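Local coordinates for Lin2722 protein (Listeria innocua, PDB 3DS8), which is of unknown function but belongs to an alpha/beta-hydrolase family, and its probable serine-histidine-aspartate triad is consistent with a hydrolytic enzyme, at residues 25-30 / 59-64; 45-50 / 81-86. All blocks are in the same frame, centred on the assembly; numbering follows the deposited sequence.

Contact 1. Residues 25-30 / 59-64; sequences QLMNEY and RPIIKF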
loop_
_atom_site.group_PDB
_atom_site.type_symbol
_atom_site.label_atom_id
_atom_site.label_comp_id
_atom_site.label_asym_id
_atom_site.label_seq_id
_atom_site.Cartn_x
_atom_site.Cartn_y
_atom_site.Cartn_z
ATOM N N GLN A 25 -11.038 -13.444 -0.631
ATOM C CA GLN A 25 -12.124 -12.900 0.155
ATOM C C GLN A 25 -12.913 -11.817 -0.643
ATOM O O GLN A 25 -14.145 -11.822 -0.660
ATOM C CB GLN A 25 -11.634 -12.380 1.496
ATOM C CG GLN A 25 -11.439 -13.483 2.526
ATOM C CD GLN A 25 -11.138 -12.953 3.915
ATOM O OE1 GLN A 25 -10.021 -13.130 4.393
ATOM N NE2 GLN A 25 -12.076 -12.248 4.518
ATOM N N LEU A 26 -12.207 -10.925 -1.310
ATOM C CA LEU A 26 -12.873 -9.887 -2.102
ATOM C C LEU A 26 -13.679 -10.486 -3.253
ATOM O O LEU A 26 -14.800 -10.028 -3.526
ATOM C CB LEU A 26 -11.866 -8.892 -2.660
ATOM C CG LEU A 26 -11.162 -8.012 -1.644
ATOM C CD1 LEU A 26 -10.056 -7.215 -2.351
ATOM C CD2 LEU A 26 -12.118 -7.090 -0.902
HETATM N N MSE A 27 -13.147 -11.549 -3.897
HETATM C CA MSE A 27 -13.810 -12.161 -5.027
HETATM C C MSE A 27 -14.871 -13.209 -4.659
HETATM O O MSE A 27 -15.821 -13.423 -5.425
HETATM C CB MSE A 27 -12.759 -12.765 -5.986
HETATM C CG MSE A 27 -11.948 -11.649 -6.551
HETATM SE SE MSE A 27 -10.651 -12.330 -7.802
HETATM C CE MSE A 27 -11.866 -12.841 -9.272
ATOM N N ASN A 28 -14.713 -13.887 -3.520
ATOM C CA ASN A 28 -15.519 -15.069 -3.262
ATOM C C ASN A 28 -16.523 -14.869 -2.135
ATOM O O ASN A 28 -17.581 -15.505 -2.122
ATOM C CB ASN A 28 -14.638 -16.303 -2.947
ATOM C CG ASN A 28 -13.733 -16.707 -4.103
ATOM O OD1 ASN A 28 -13.911 -16.274 -5.250
ATOM N ND2 ASN A 28 -12.699 -17.495 -3.787
ATOM N N GLU A 29 -16.171 -14.053 -1.160
ATOM C CA GLU A 29 -17.005 -13.846 0.017
ATOM C C GLU A 29 -17.656 -12.493 0.063
ATOM O O GLU A 29 -18.872 -12.398 0.122
ATOM C CB GLU A 29 -16.190 -14.109 1.256
ATOM C CG GLU A 29 -15.943 -15.606 1.358
ATOM C CD GLU A 29 -15.326 -15.947 2.611
ATOM O OE1 GLU A 29 -14.070 -16.069 2.602
ATOM O OE2 GLU A 29 -16.106 -16.068 3.586
ATOM N N TYR A 30 -16.857 -11.445 -0.001
ATOM C CA TYR A 30 -17.425 -10.106 -0.143
ATOM C C TYR A 30 -18.093 -9.973 -1.515
ATOM O O TYR A 30 -19.165 -9.376 -1.615
ATOM C CB TYR A 30 -16.399 -9.043 0.015
ATOM C CG TYR A 30 -15.816 -8.908 1.387
ATOM C CD1 TYR A 30 -16.583 -8.352 2.415
ATOM C CD2 TYR A 30 -14.515 -9.296 1.663
ATOM C CE1 TYR A 30 -16.049 -8.182 3.674
ATOM C CE2 TYR A 30 -13.967 -9.105 2.949
ATOM C CZ TYR A 30 -14.749 -8.542 3.931
ATOM O OH TYR A 30 -14.240 -8.374 5.207
ATOM N N ARG A 59 -14.562 -3.782 -9.987
ATOM C CA ARG A 59 -13.390 -3.621 -9.118
ATOM C C ARG A 59 -12.316 -4.666 -9.427
ATOM O O ARG A 59 -11.846 -5.394 -8.552
ATOM C CB ARG A 59 -13.833 -3.669 -7.635
ATOM C CG ARG A 59 -14.862 -2.597 -7.325
ATOM C CD ARG A 59 -14.178 -1.256 -7.238
ATOM N NE ARG A 59 -13.513 -1.051 -5.942
ATOM C CZ ARG A 59 -12.403 -0.345 -5.739
ATOM N NH1 ARG A 59 -11.681 0.156 -6.747
ATOM N NH2 ARG A 59 -11.976 -0.180 -4.500
ATOM N N PRO A 60 -11.879 -4.712 -10.681
ATOM C CA PRO A 60 -10.995 -5.809 -11.067
ATOM C C PRO A 60 -9.688 -5.767 -10.285
ATOM O O PRO A 60 -9.122 -4.706 -10.058
ATOM C CB PRO A 60 -10.780 -5.588 -12.561
ATOM C CG PRO A 60 -11.023 -4.141 -12.749
ATOM C CD PRO A 60 -12.126 -3.794 -11.805
ATOM N N ILE A 61 -9.237 -6.932 -9.859
ATOM C CA ILE A 61 -8.013 -7.076 -9.098
ATOM C C ILE A 61 -6.809 -7.336 -10.030
ATOM O O ILE A 61 -6.841 -8.194 -10.934
ATOM C CB ILE A 61 -8.179 -8.181 -8.037
ATOM C CG1 ILE A 61 -9.205 -7.724 -6.983
ATOM C CG2 ILE A 61 -6.811 -8.553 -7.377
ATOM C CD1 ILE A 61 -9.561 -8.822 -6.013
ATOM N N ILE A 62 -5.753 -6.573 -9.809
ATOM C CA ILE A 62 -4.478 -6.792 -10.486
ATOM C C ILE A 62 -3.474 -7.370 -9.487
ATOM O O ILE A 62 -2.961 -6.680 -8.598
ATOM C CB ILE A 62 -3.936 -5.495 -11.115
ATOM C CG1 ILE A 62 -5.029 -4.764 -11.921
ATOM C CG2 ILE A 62 -2.609 -5.793 -11.918
ATOM C CD1 ILE A 62 -5.644 -5.487 -13.102
ATOM N N LYS A 63 -3.247 -8.664 -9.597
ATOM C CA LYS A 63 -2.287 -9.344 -8.744
ATOM C C LYS A 63 -0.911 -9.103 -9.340
ATOM O O LYS A 63 -0.580 -9.618 -10.395
ATOM C CB LYS A 63 -2.603 -10.835 -8.669
ATOM C CG LYS A 63 -3.984 -11.108 -8.113
ATOM C CD LYS A 63 -4.232 -12.607 -7.900
ATOM C CE LYS A 63 -5.615 -12.857 -7.376
ATOM N NZ LYS A 63 -5.885 -14.324 -7.257
ATOM N N PHE A 64 -0.104 -8.336 -8.638
ATOM C CA PHE A 64 1.154 -7.871 -9.214
ATOM C C PHE A 64 2.367 -8.609 -8.652
ATOM O O PHE A 64 2.443 -8.862 -7.450
ATOM C CB PHE A 64 1.298 -6.363 -9.004
ATOM C CG PHE A 64 2.244 -5.735 -9.948
ATOM C CD1 PHE A 64 1.806 -5.304 -11.187
ATOM C CD2 PHE A 64 3.579 -5.604 -9.623
ATOM C CE1 PHE A 64 2.672 -4.750 -12.095
ATOM C CE2 PHE A 64 4.468 -5.037 -10.524
ATOM C CZ PHE A 64 4.020 -4.612 -11.771
#

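Contact 2. Residues 45-50 / 81-86; sequences GKIKFE and KIAMED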
loop_
_atom_site.group_PDB
_atom_site.type_symbol
_atom_site.label_atom_id
_atom_site.label_comp_id
_atom_site.label_asym_id
_atom_site.label_seq_id
_atom_site.Cartn_x
_atom_site.Cartn_y
_atom_site.Cartn_z
ATOM N N GLY A 45 13.652 -6.507 -18.599
ATOM C CA GLY A 45 12.879 -5.862 -19.637
ATOM C C GLY A 45 11.643 -6.624 -20.124
ATOM O O GLY A 45 11.362 -6.539 -21.322
ATOM N N LYS A 46 10.962 -7.386 -19.257
ATOM C CA LYS A 46 9.755 -8.141 -19.637
ATOM C C LYS A 46 8.553 -7.743 -18.783
ATOM O O LYS A 46 8.693 -7.554 -17.574
ATOM C CB LYS A 46 9.978 -9.642 -19.489
ATOM C CG LYS A 46 11.243 -10.153 -20.231
ATOM C CD LYS A 46 11.290 -11.675 -20.349
ATOM C CE LYS A 46 12.733 -12.220 -20.291
ATOM N NZ LYS A 46 12.742 -13.707 -20.004
ATOM N N ILE A 47 7.387 -7.612 -19.410
ATOM C CA ILE A 47 6.107 -7.371 -18.726
ATOM C C ILE A 47 5.180 -8.495 -19.190
ATOM O O ILE A 47 5.088 -8.750 -20.373
ATOM C CB ILE A 47 5.467 -6.033 -19.161
ATOM C CG1 ILE A 47 6.290 -4.834 -18.710
ATOM C CG2 ILE A 47 4.037 -5.874 -18.584
ATOM C CD1 ILE A 47 6.424 -4.734 -17.251
ATOM N N LYS A 48 4.476 -9.112 -18.274
ATOM C CA LYS A 48 3.599 -10.224 -18.616
ATOM C C LYS A 48 2.263 -9.998 -17.997
ATOM O O LYS A 48 2.205 -9.642 -16.820
ATOM C CB LYS A 48 4.160 -11.518 -18.067
ATOM C CG LYS A 48 3.369 -12.748 -18.493
ATOM C CD LYS A 48 3.853 -14.095 -17.808
ATOM C CE LYS A 48 5.358 -14.102 -17.430
ATOM N NZ LYS A 48 5.818 -15.502 -17.062
ATOM N N PHE A 49 1.218 -10.203 -18.793
ATOM C CA PHE A 49 -0.175 -10.172 -18.354
ATOM C C PHE A 49 -0.697 -11.593 -18.507
ATOM O O PHE A 49 -0.485 -12.226 -19.566
ATOM C CB PHE A 49 -1.093 -9.369 -19.295
ATOM C CG PHE A 49 -0.788 -7.901 -19.430
ATOM C CD1 PHE A 49 -1.667 -6.953 -18.914
ATOM C CD2 PHE A 49 0.295 -7.470 -20.169
ATOM C CE1 PHE A 49 -1.441 -5.574 -19.104
ATOM C CE2 PHE A 49 0.546 -6.079 -20.356
ATOM C CZ PHE A 49 -0.324 -5.143 -19.823
ATOM N N GLU A 50 -1.409 -12.066 -17.494
ATOM C CA GLU A 50 -2.171 -13.326 -17.579
ATOM C C GLU A 50 -3.613 -13.047 -17.210
ATOM O O GLU A 50 -3.909 -12.605 -16.087
ATOM C CB GLU A 50 -1.594 -14.365 -16.632
ATOM C CG GLU A 50 -0.164 -14.775 -16.970
ATOM C CD GLU A 50 0.486 -15.589 -15.836
ATOM O OE1 GLU A 50 0.999 -14.985 -14.838
ATOM O OE2 GLU A 50 0.477 -16.842 -15.954
ATOM N N LYS A 81 5.562 1.760 -12.560
ATOM C CA LYS A 81 5.185 2.802 -13.534
ATOM C C LYS A 81 5.222 2.285 -14.966
ATOM O O LYS A 81 4.313 2.497 -15.739
ATOM C CB LYS A 81 6.109 4.035 -13.413
ATOM C CG LYS A 81 6.262 4.950 -14.673
ATOM C CD LYS A 81 5.250 5.998 -14.671
ATOM C CE LYS A 81 5.558 7.135 -15.663
ATOM N NZ LYS A 81 6.560 6.943 -16.767
ATOM N N ILE A 82 6.286 1.575 -15.314
ATOM C CA ILE A 82 6.440 1.044 -16.666
ATOM C C ILE A 82 5.283 0.089 -16.983
ATOM O O ILE A 82 4.670 0.162 -18.051
ATOM C CB ILE A 82 7.809 0.344 -16.843
ATOM C CG1 ILE A 82 8.945 1.392 -16.748
ATOM C CG2 ILE A 82 7.873 -0.427 -18.163
ATOM C CD1 ILE A 82 10.350 0.781 -16.585
ATOM N N ALA A 83 4.975 -0.769 -16.031
ATOM C CA ALA A 83 3.874 -1.728 -16.167
ATOM C C ALA A 83 2.497 -1.042 -16.172
ATOM O O ALA A 83 1.584 -1.444 -16.932
ATOM C CB ALA A 83 3.962 -2.759 -15.063
HETATM N N MSE A 84 2.330 -0.028 -15.340
HETATM C CA MSE A 84 1.079 0.753 -15.329
HETATM C C MSE A 84 0.847 1.536 -16.622
HETATM O O MSE A 84 -0.317 1.695 -17.019
HETATM C CB MSE A 84 1.025 1.708 -14.145
HETATM C CG MSE A 84 0.955 1.010 -12.814
HETATM SE SE MSE A 84 -0.607 -0.252 -12.668
HETATM C CE MSE A 84 0.288 -1.963 -13.209
ATOM N N GLU A 85 1.921 1.947 -17.307
ATOM C CA GLU A 85 1.764 2.567 -18.643
ATOM C C GLU A 85 1.125 1.538 -19.591
ATOM O O GLU A 85 0.235 1.867 -20.369
ATOM C CB GLU A 85 3.084 3.083 -19.221
ATOM C CG GLU A 85 3.616 4.274 -18.495
ATOM C CD GLU A 85 5.064 4.640 -18.899
ATOM O OE1 GLU A 85 5.880 3.732 -19.187
ATOM O OE2 GLU A 85 5.396 5.838 -18.880
ATOM N N ASP A 86 1.561 0.287 -19.498
ATOM C CA ASP A 86 1.000 -0.764 -20.367
ATOM C C ASP A 86 -0.429 -1.097 -19.975
ATOM O O ASP A 86 -1.284 -1.284 -20.856
ATOM C CB ASP A 86 1.855 -2.029 -20.286
ATOM C CG ASP A 86 3.154 -1.903 -21.025
ATOM O OD1 ASP A 86 3.311 -0.953 -21.833
ATOM O OD2 ASP A 86 4.018 -2.789 -20.830
#

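Contact 1. Residues 25-30 / 59-64
Ile-61 pushes its CD1 methyl against helix 20-30, and that one carbon makes nearly all of the contact. It lies 3.7 Å from CG of Met-27, a selenomethionine here, and 4.1 Å from its SE; on the Leu-26 side it meets CD1 at 4.0 Å and CB at 4.1 Å. Ile-61 owes this reach to its extended outer torsion (chi2 172°), which carries CD1 straight out from the strand. In the alpha/beta-hydrolase fold, helices pack on both faces of a mostly parallel sheet; this is helix 20-30 lying on one face, over strand 61-66. Leu-26 and Ile-61 are buried, and Tyr-236 of helix 229-240 and Leu-8 of the neighbouring strand 6-9 close in beside them.

Met-27 is tight at CG, but its outer end is the looser, partly exposed side: the turn at chi3 (71°) takes CE away from Ile-61. Lys-63 also slants toward the helix, but its CE stays 5.1 Å from SE of Met-27, and its NZ forms a salt bridge with Asp-20 instead. Farther out, residues 25-30 include a wider pi-type turn, with Gln-25 O accepting from both Glu-29 N and Tyr-30 N.

Contact 2. Residues 45-50 / 81-86
Ile-47 and Phe-49 of strand 46-50 lean on Ala-83 and Asp-86 of helix 73-91. The strand is the antiparallel edge of the alpha/beta-hydrolase sheet, the second arm of a hairpin with strand 36-42; a G1 beta bulge, in which Gly-45 and Lys-46 both face Asn-42, starts it off. The helix runs at 48° to it.

Take Ile-47 from its root. CB is 3.9 Å from Asp-86 OD2, and that same oxygen sits 3.7 Å from CG1 and 3.8 Å from CG2, so the carboxylate lies against the branch point of the isoleucine in plain van der Waals contact. Beyond CG1 the chain folds (chi2 -61°), and CD1 settles on Ala-83, 3.8 Å from its CB and 4.1 Å from its CA. Phe-64 of strand 61-66 touches the same methyl from another side.

Away from the strand, Lys-81 NZ bridges one turn along the helix to Glu-85 OE2, arriving from above the carboxylate plane. Phe-49 adds a smaller share of the contact, its ring also touching Leu-87 and Arg-90. Ring and Asp-86 carboxylate are tilted 32° apart, and Asp-86 CB approaches at the ring's edge, 3.8 Å from CZ.

Both contacts set a helix against the same sheet, and strand 61-66 takes part on both sides. Its alternating residues split the work: Ile-61 serves contact 1, while Phe-64 faces the other way, its CZ 3.8 Å from Ala-83 CB and its CE1 3.8 Å from Met-84 CE in the helix of contact 2. Contact 1 is the buried one and wholly apolar. Contact 2, at the sheet's outermost hairpin strand, is partly buried, buries more surface between its segments, and mixes aliphatic and aromatic carbon with a carboxylate. The centres lie about 20 Å apart, and along the chain the four segments alternate, since strand 46-50 comes between helix 20-30 and strand 61-66, and helix 73-91 follows.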